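Local coordinates for protein separin (Saccharomyces cerevisiae, PDB 5U1T) that cleaves the MCD1/SCC1 subunit of cohesin as a caspase-like cysteine protease, triggering chromosome segregation at the onset of anaphase, at residues His573-Lys583 and Tyr614-Leu623. Residues are numbered along the deposited sequence; the frame is centred on the assembly and turned at random.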
ATOM      1  N   HIS A 573      10.430   7.872  10.898  1.00 54.44           N
ATOM      2  CA  HIS A 573      10.098   8.067   9.475  1.00 59.71           C
ATOM      3  C   HIS A 573      11.232   8.671   8.642  1.00 57.50           C
ATOM      4  O   HIS A 573      11.067   9.714   8.007  1.00 62.00           O
ATOM      5  CB  HIS A 573       8.854   8.923   9.344  1.00 54.44           C
ATOM      6  CG  HIS A 573       7.745   8.470  10.231  1.00 57.66           C
ATOM      7  ND1 HIS A 573       7.251   9.241  11.259  1.00 59.84           N
ATOM      8  CD2 HIS A 573       7.072   7.301  10.280  1.00 58.77           C
ATOM      9  CE1 HIS A 573       6.296   8.576  11.879  1.00 58.74           C
ATOM     10  NE2 HIS A 573       6.160   7.400  11.298  1.00 56.35           N
ATOM     11  N   LEU A 574      12.367   7.985   8.649  1.00 48.44           N
ATOM     12  CA  LEU A 574      13.533   8.367   7.882  1.00 51.18           C
ATOM     13  C   LEU A 574      14.218   7.133   7.297  1.00 51.57           C
ATOM     14  O   LEU A 574      13.809   5.996   7.545  1.00 53.20           O
ATOM     15  CB  LEU A 574      14.518   9.132   8.749  1.00 51.70           C
ATOM     16  CG  LEU A 574      13.985  10.356   9.481  1.00 53.61           C
ATOM     17  CD1 LEU A 574      15.072  10.843  10.384  1.00 51.15           C
ATOM     18  CD2 LEU A 574      13.558  11.453   8.530  1.00 50.90           C
ATOM     19  N   THR A 575      15.259   7.360   6.512  1.00 47.99           N
ATOM     20  CA  THR A 575      15.960   6.280   5.828  1.00 50.75           C
ATOM     21  C   THR A 575      17.443   6.492   6.012  1.00 53.59           C
ATOM     22  O   THR A 575      18.275   5.836   5.378  1.00 51.58           O
ATOM     23  CB  THR A 575      15.640   6.236   4.327  1.00 50.04           C
ATOM     24  OG1 THR A 575      15.847   7.540   3.776  1.00 55.24           O
ATOM     25  CG2 THR A 575      14.203   5.805   4.103  1.00 47.68           C
ATOM     26  N   THR A 576      17.758   7.414   6.903  1.00 51.89           N
ATOM     27  CA  THR A 576      19.107   7.822   7.222  1.00 54.02           C
ATOM     28  C   THR A 576      20.105   6.731   7.197  1.00 55.88           C
ATOM     29  O   THR A 576      21.163   6.852   6.633  1.00 57.98           O
ATOM     30  CB  THR A 576      19.190   8.346   8.649  1.00 61.83           C
ATOM     31  OG1 THR A 576      18.072   9.177   8.922  1.00 62.56           O
ATOM     32  CG2 THR A 576      20.435   9.132   8.834  1.00 54.94           C
ATOM     33  N   ASN A 577      19.769   5.660   7.867  1.00 55.83           N
ATOM     34  CA  ASN A 577      20.699   4.536   7.982  1.00 55.22           C
ATOM     35  C   ASN A 577      20.364   3.325   7.136  1.00 57.68           C
ATOM     36  O   ASN A 577      21.066   2.318   7.221  1.00 59.53           O
ATOM     37  CB  ASN A 577      20.799   4.081   9.431  1.00 55.28           C
ATOM     38  CG  ASN A 577      21.493   5.086  10.289  1.00 62.17           C
ATOM     39  OD1 ASN A 577      22.552   5.619   9.913  1.00 64.44           O
ATOM     40  ND2 ASN A 577      20.892   5.396  11.433  1.00 57.14           N
ATOM     41  N   LEU A 578      19.303   3.414   6.340  1.00 54.44           N
ATOM     42  CA  LEU A 578      18.801   2.268   5.585  1.00 53.51           C
ATOM     43  C   LEU A 578      19.876   1.612   4.722  1.00 59.11           C
ATOM     44  O   LEU A 578      20.054   0.383   4.730  1.00 54.98           O
ATOM     45  CB  LEU A 578      17.621   2.691   4.704  1.00 50.67           C
ATOM     46  CG  LEU A 578      16.853   1.586   3.985  1.00 50.40           C
ATOM     47  CD1 LEU A 578      16.781   0.331   4.828  1.00 50.19           C
ATOM     48  CD2 LEU A 578      15.443   2.056   3.658  1.00 52.55           C
ATOM     49  N   SER A 579      20.581   2.440   3.966  1.00 57.98           N
ATOM     50  CA  SER A 579      21.599   1.953   3.061  1.00 55.69           C
ATOM     51  C   SER A 579      22.832   1.385   3.814  1.00 55.02           C
ATOM     52  O   SER A 579      23.306   0.278   3.518  1.00 54.02           O
ATOM     53  CB  SER A 579      21.989   3.082   2.119  1.00 50.95           C
ATOM     54  OG  SER A 579      23.019   2.651   1.270  1.00 60.65           O
ATOM     55  N   LYS A 580      23.334   2.145   4.785  1.00 57.88           N
ATOM     56  CA  LYS A 580      24.408   1.695   5.685  1.00 59.79           C
ATOM     57  C   LYS A 580      24.151   0.286   6.226  1.00 60.74           C
ATOM     58  O   LYS A 580      24.991  -0.594   6.075  1.00 55.65           O
ATOM     59  CB  LYS A 580      24.571   2.672   6.861  1.00 60.32           C
ATOM     60  CG  LYS A 580      25.998   3.131   7.123  1.00 67.91           C
ATOM     61  CD  LYS A 580      26.416   2.913   8.603  1.00 75.47           C
ATOM     62  CE  LYS A 580      27.942   3.152   8.781  1.00 90.50           C
ATOM     63  NZ  LYS A 580      28.485   2.928  10.186  1.00 89.55           N
ATOM     64  N   ILE A 581      22.976   0.071   6.821  1.00 56.75           N
ATOM     65  CA  ILE A 581      22.697  -1.203   7.472  1.00 56.47           C
ATOM     66  C   ILE A 581      22.297  -2.328   6.513  1.00 55.38           C
ATOM     67  O   ILE A 581      22.506  -3.489   6.829  1.00 60.61           O
ATOM     68  CB  ILE A 581      21.603  -1.057   8.579  1.00 55.20           C
ATOM     69  CG1 ILE A 581      20.223  -0.817   7.994  1.00 54.51           C
ATOM     70  CG2 ILE A 581      21.961   0.057   9.551  1.00 59.46           C
ATOM     71  CD1 ILE A 581      19.187  -0.516   9.030  1.00 53.97           C
ATOM     72  N   THR A 582      21.756  -2.022   5.343  1.00 56.72           N
ATOM     73  CA  THR A 582      21.496  -3.080   4.369  1.00 55.30           C
ATOM     74  C   THR A 582      22.824  -3.630   3.863  1.00 57.72           C
ATOM     75  O   THR A 582      22.961  -4.821   3.596  1.00 55.38           O
ATOM     76  CB  THR A 582      20.658  -2.597   3.164  1.00 54.01           C
ATOM     77  OG1 THR A 582      19.513  -1.876   3.629  1.00 52.70           O
ATOM     78  CG2 THR A 582      20.194  -3.777   2.328  1.00 48.39           C
ATOM     79  N   LYS A 583      23.816  -2.762   3.741  1.00 55.08           N
ATOM     80  CA  LYS A 583      25.108  -3.212   3.268  1.00 53.51           C
ATOM     81  C   LYS A 583      25.814  -3.984   4.347  1.00 60.55           C
ATOM     82  O   LYS A 583      26.402  -5.036   4.080  1.00 61.81           O
ATOM     83  CB  LYS A 583      25.950  -2.036   2.807  1.00 60.10           C
ATOM     84  CG  LYS A 583      25.924  -1.894   1.306  1.00 54.82           C
ATOM     85  CD  LYS A 583      25.982  -0.455   0.863  1.00 62.19           C
ATOM     86  CE  LYS A 583      25.645  -0.359  -0.639  1.00 73.33           C
ATOM     87  NZ  LYS A 583      26.431  -1.351  -1.493  1.00 68.85           N
ATOM     88  N   TYR A 614      10.950  -2.333   3.812  1.00 49.46           N
ATOM     89  CA  TYR A 614      11.260  -0.910   3.921  1.00 47.33           C
ATOM     90  C   TYR A 614      12.152  -0.459   2.767  1.00 51.66           C
ATOM     91  O   TYR A 614      12.122   0.705   2.385  1.00 53.24           O
ATOM     92  CB  TYR A 614      11.926  -0.587   5.250  1.00 45.81           C
ATOM     93  CG  TYR A 614      11.809   0.845   5.722  1.00 41.58           C
ATOM     94  CD1 TYR A 614      10.574   1.473   5.808  1.00 42.66           C
ATOM     95  CD2 TYR A 614      12.931   1.555   6.128  1.00 42.23           C
ATOM     96  CE1 TYR A 614      10.453   2.770   6.275  1.00 41.29           C
ATOM     97  CE2 TYR A 614      12.823   2.857   6.602  1.00 40.11           C
ATOM     98  CZ  TYR A 614      11.576   3.457   6.665  1.00 42.14           C
ATOM     99  OH  TYR A 614      11.443   4.746   7.123  1.00 48.87           O
ATOM    100  N   LEU A 615      12.960  -1.371   2.233  1.00 51.26           N
ATOM    101  CA  LEU A 615      13.737  -1.068   1.045  1.00 56.65           C
ATOM    102  C   LEU A 615      12.791  -0.803  -0.138  1.00 55.72           C
ATOM    103  O   LEU A 615      12.880   0.209  -0.834  1.00 54.92           O
ATOM    104  CB  LEU A 615      14.694  -2.212   0.700  1.00 50.67           C
ATOM    105  CG  LEU A 615      15.971  -2.378   1.519  1.00 52.86           C
ATOM    106  CD1 LEU A 615      16.708  -3.596   1.012  1.00 50.37           C
ATOM    107  CD2 LEU A 615      16.862  -1.150   1.474  1.00 44.08           C
ATOM    108  N   ASN A 616      11.880  -1.741  -0.342  1.00 53.66           N
ATOM    109  CA  ASN A 616      10.896  -1.661  -1.393  1.00 52.09           C
ATOM    110  C   ASN A 616       9.996  -0.425  -1.315  1.00 53.28           C
ATOM    111  O   ASN A 616       9.718   0.217  -2.317  1.00 59.25           O
ATOM    112  CB  ASN A 616      10.053  -2.918  -1.350  1.00 55.22           C
ATOM    113  CG  ASN A 616       8.856  -2.834  -2.232  1.00 54.60           C
ATOM    114  OD1 ASN A 616       7.870  -2.155  -1.911  1.00 49.65           O
ATOM    115  ND2 ASN A 616       8.909  -3.549  -3.346  1.00 56.39           N
ATOM    116  N   PHE A 617       9.533  -0.096  -0.124  1.00 52.54           N
ATOM    117  CA  PHE A 617       8.687   1.067   0.059  1.00 50.55           C
ATOM    118  C   PHE A 617       9.459   2.363  -0.212  1.00 50.90           C
ATOM    119  O   PHE A 617       8.856   3.386  -0.534  1.00 53.24           O
ATOM    120  CB  PHE A 617       8.101   1.032   1.469  1.00 48.98           C
ATOM    121  CG  PHE A 617       7.390   2.291   1.900  1.00 47.73           C
ATOM    122  CD1 PHE A 617       8.086   3.317   2.541  1.00 46.72           C
ATOM    123  CD2 PHE A 617       6.026   2.414   1.744  1.00 45.61           C
ATOM    124  CE1 PHE A 617       7.437   4.452   2.978  1.00 47.41           C
ATOM    125  CE2 PHE A 617       5.373   3.546   2.182  1.00 49.21           C
ATOM    126  CZ  PHE A 617       6.084   4.578   2.790  1.00 47.38           C
ATOM    127  N   ASN A 618      10.784   2.322  -0.097  1.00 51.38           N
ATOM    128  CA  ASN A 618      11.596   3.507  -0.376  1.00 52.40           C
ATOM    129  C   ASN A 618      12.288   3.428  -1.727  1.00 53.50           C
ATOM    130  O   ASN A 618      13.103   4.290  -2.066  1.00 50.55           O
ATOM    131  CB  ASN A 618      12.630   3.732   0.718  1.00 44.88           C
ATOM    132  CG  ASN A 618      12.035   4.382   1.938  1.00 52.80           C
ATOM    133  OD1 ASN A 618      12.016   3.796   3.027  1.00 53.27           O
ATOM    134  ND2 ASN A 618      11.523   5.596   1.770  1.00 53.52           N
ATOM    135  N   ASN A 619      11.931   2.395  -2.487  1.00 49.59           N
ATOM    136  CA  ASN A 619      12.435   2.174  -3.831  1.00 54.71           C
ATOM    137  C   ASN A 619      13.968   2.102  -3.829  1.00 55.06           C
ATOM    138  O   ASN A 619      14.634   2.744  -4.618  1.00 57.92           O
ATOM    139  CB  ASN A 619      11.930   3.269  -4.798  1.00 52.42           C
ATOM    140  CG  ASN A 619      10.416   3.537  -4.673  1.00 58.19           C
ATOM    141  OD1 ASN A 619       9.584   2.705  -5.060  1.00 59.18           O
ATOM    142  ND2 ASN A 619      10.061   4.712  -4.141  1.00 56.09           N
ATOM    143  N   PHE A 620      14.533   1.314  -2.927  1.00 59.91           N
ATOM    144  CA  PHE A 620      15.979   1.118  -2.904  1.00 56.44           C
ATOM    145  C   PHE A 620      16.264  -0.098  -3.761  1.00 55.14           C
ATOM    146  O   PHE A 620      16.967  -1.011  -3.330  1.00 60.17           O
ATOM    147  CB  PHE A 620      16.506   0.898  -1.484  1.00 50.21           C
ATOM    148  CG  PHE A 620      16.679   2.149  -0.675  1.00 53.58           C
ATOM    149  CD1 PHE A 620      15.882   3.261  -0.875  1.00 52.24           C
ATOM    150  CD2 PHE A 620      17.647   2.209   0.313  1.00 53.78           C
ATOM    151  CE1 PHE A 620      16.050   4.410  -0.098  1.00 52.61           C
ATOM    152  CE2 PHE A 620      17.811   3.355   1.085  1.00 53.49           C
ATOM    153  CZ  PHE A 620      17.012   4.453   0.877  1.00 50.99           C
ATOM    154  N   ASP A 621      15.711  -0.106  -4.967  1.00 52.47           N
ATOM    155  CA  ASP A 621      15.580  -1.321  -5.763  1.00 49.28           C
ATOM    156  C   ASP A 621      16.900  -2.068  -6.036  1.00 52.40           C
ATOM    157  O   ASP A 621      16.899  -3.290  -6.208  1.00 55.30           O
ATOM    158  CB  ASP A 621      14.881  -0.981  -7.088  1.00 52.99           C
ATOM    159  CG  ASP A 621      13.594  -0.165  -6.888  1.00 60.17           C
ATOM    160  OD1 ASP A 621      12.841  -0.434  -5.926  1.00 60.32           O
ATOM    161  OD2 ASP A 621      13.331   0.762  -7.693  1.00 64.49           O
ATOM    162  N   LYS A 622      18.017  -1.345  -6.071  1.00 48.61           N
ATOM    163  CA  LYS A 622      19.324  -1.951  -6.302  1.00 53.96           C
ATOM    164  C   LYS A 622      19.713  -2.838  -5.108  1.00 57.46           C
ATOM    165  O   LYS A 622      20.037  -4.023  -5.261  1.00 55.61           O
ATOM    166  CB  LYS A 622      20.371  -0.860  -6.522  1.00 49.02           C
ATOM    167  CG  LYS A 622      21.716  -1.326  -7.033  1.00 48.39           C
ATOM    168  CD  LYS A 622      22.648  -0.132  -7.193  1.00 55.34           C
ATOM    169  CE  LYS A 622      23.408  -0.149  -8.520  1.00 63.78           C
ATOM    170  NZ  LYS A 622      24.520  -1.176  -8.599  1.00 73.27           N
ATOM    171  N   LEU A 623      19.670  -2.232  -3.923  1.00 58.18           N
ATOM    172  CA  LEU A 623      19.901  -2.927  -2.662  1.00 60.10           C
ATOM    173  C   LEU A 623      18.918  -4.076  -2.515  1.00 55.72           C
ATOM    174  O   LEU A 623      19.301  -5.178  -2.143  1.00 58.42           O
ATOM    175  CB  LEU A 623      19.784  -1.957  -1.473  1.00 52.94           C
ATOM    176  CG  LEU A 623      20.967  -0.988  -1.365  1.00 48.83           C
ATOM    177  CD1 LEU A 623      20.765   0.037  -0.266  1.00 51.34           C
ATOM    178  CD2 LEU A 623      22.250  -1.754  -1.162  1.00 47.61           C
TER
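In separin's long helical region, far from the protease active site, the lead-in and first turns of helix 578-590 pack on the helix-turn-helix junction where helix 602-617 ends in a Schellman motif at Asn-619 and helix 621-633 begins. Leu-578 sits between Tyr-614, Leu-615 and Phe-620. Its CG stands anti to the backbone N (chi1 -172°), which sends both methyls across the contact. Leu-578 CD2 lies over one face of the Phe-620 ring, 4.0 Å from its centroid in a CH-pi contact. The same methyl is 3.6 Å from Tyr-614 CD2. Leu-578 CD1 meets Leu-615 CD2 at 3.7 Å. Beside it Thr-575 CB approaches Phe-620 CZ. The Tyr-614 ring meets Leu-574 O at its edge, and its OH donates to that oxygen at 2.7 Å, from above the carbonyl plane (C=O...donor angle 133°). A phenylalanine in place of Tyr-614 would probably keep the packing on Leu-578 but leave Leu-574 O without this donor, so that the extended lead-in to helix 578-590 would be held less firmly. Further along, Leu-623 CD1 lies 3.8 Å from Ser-579 OG, and Leu-623 CD2 touches Lys-583 CE. Thr-582 and Leu-615 meet at their tips, Thr-582 CG2 to Leu-615 CD1 at 3.7 Å. Thr-582 OG1 also donates to Leu-578 O (2.6 Å), which accepts Thr-582 N from the opposite face of its carbonyl plane.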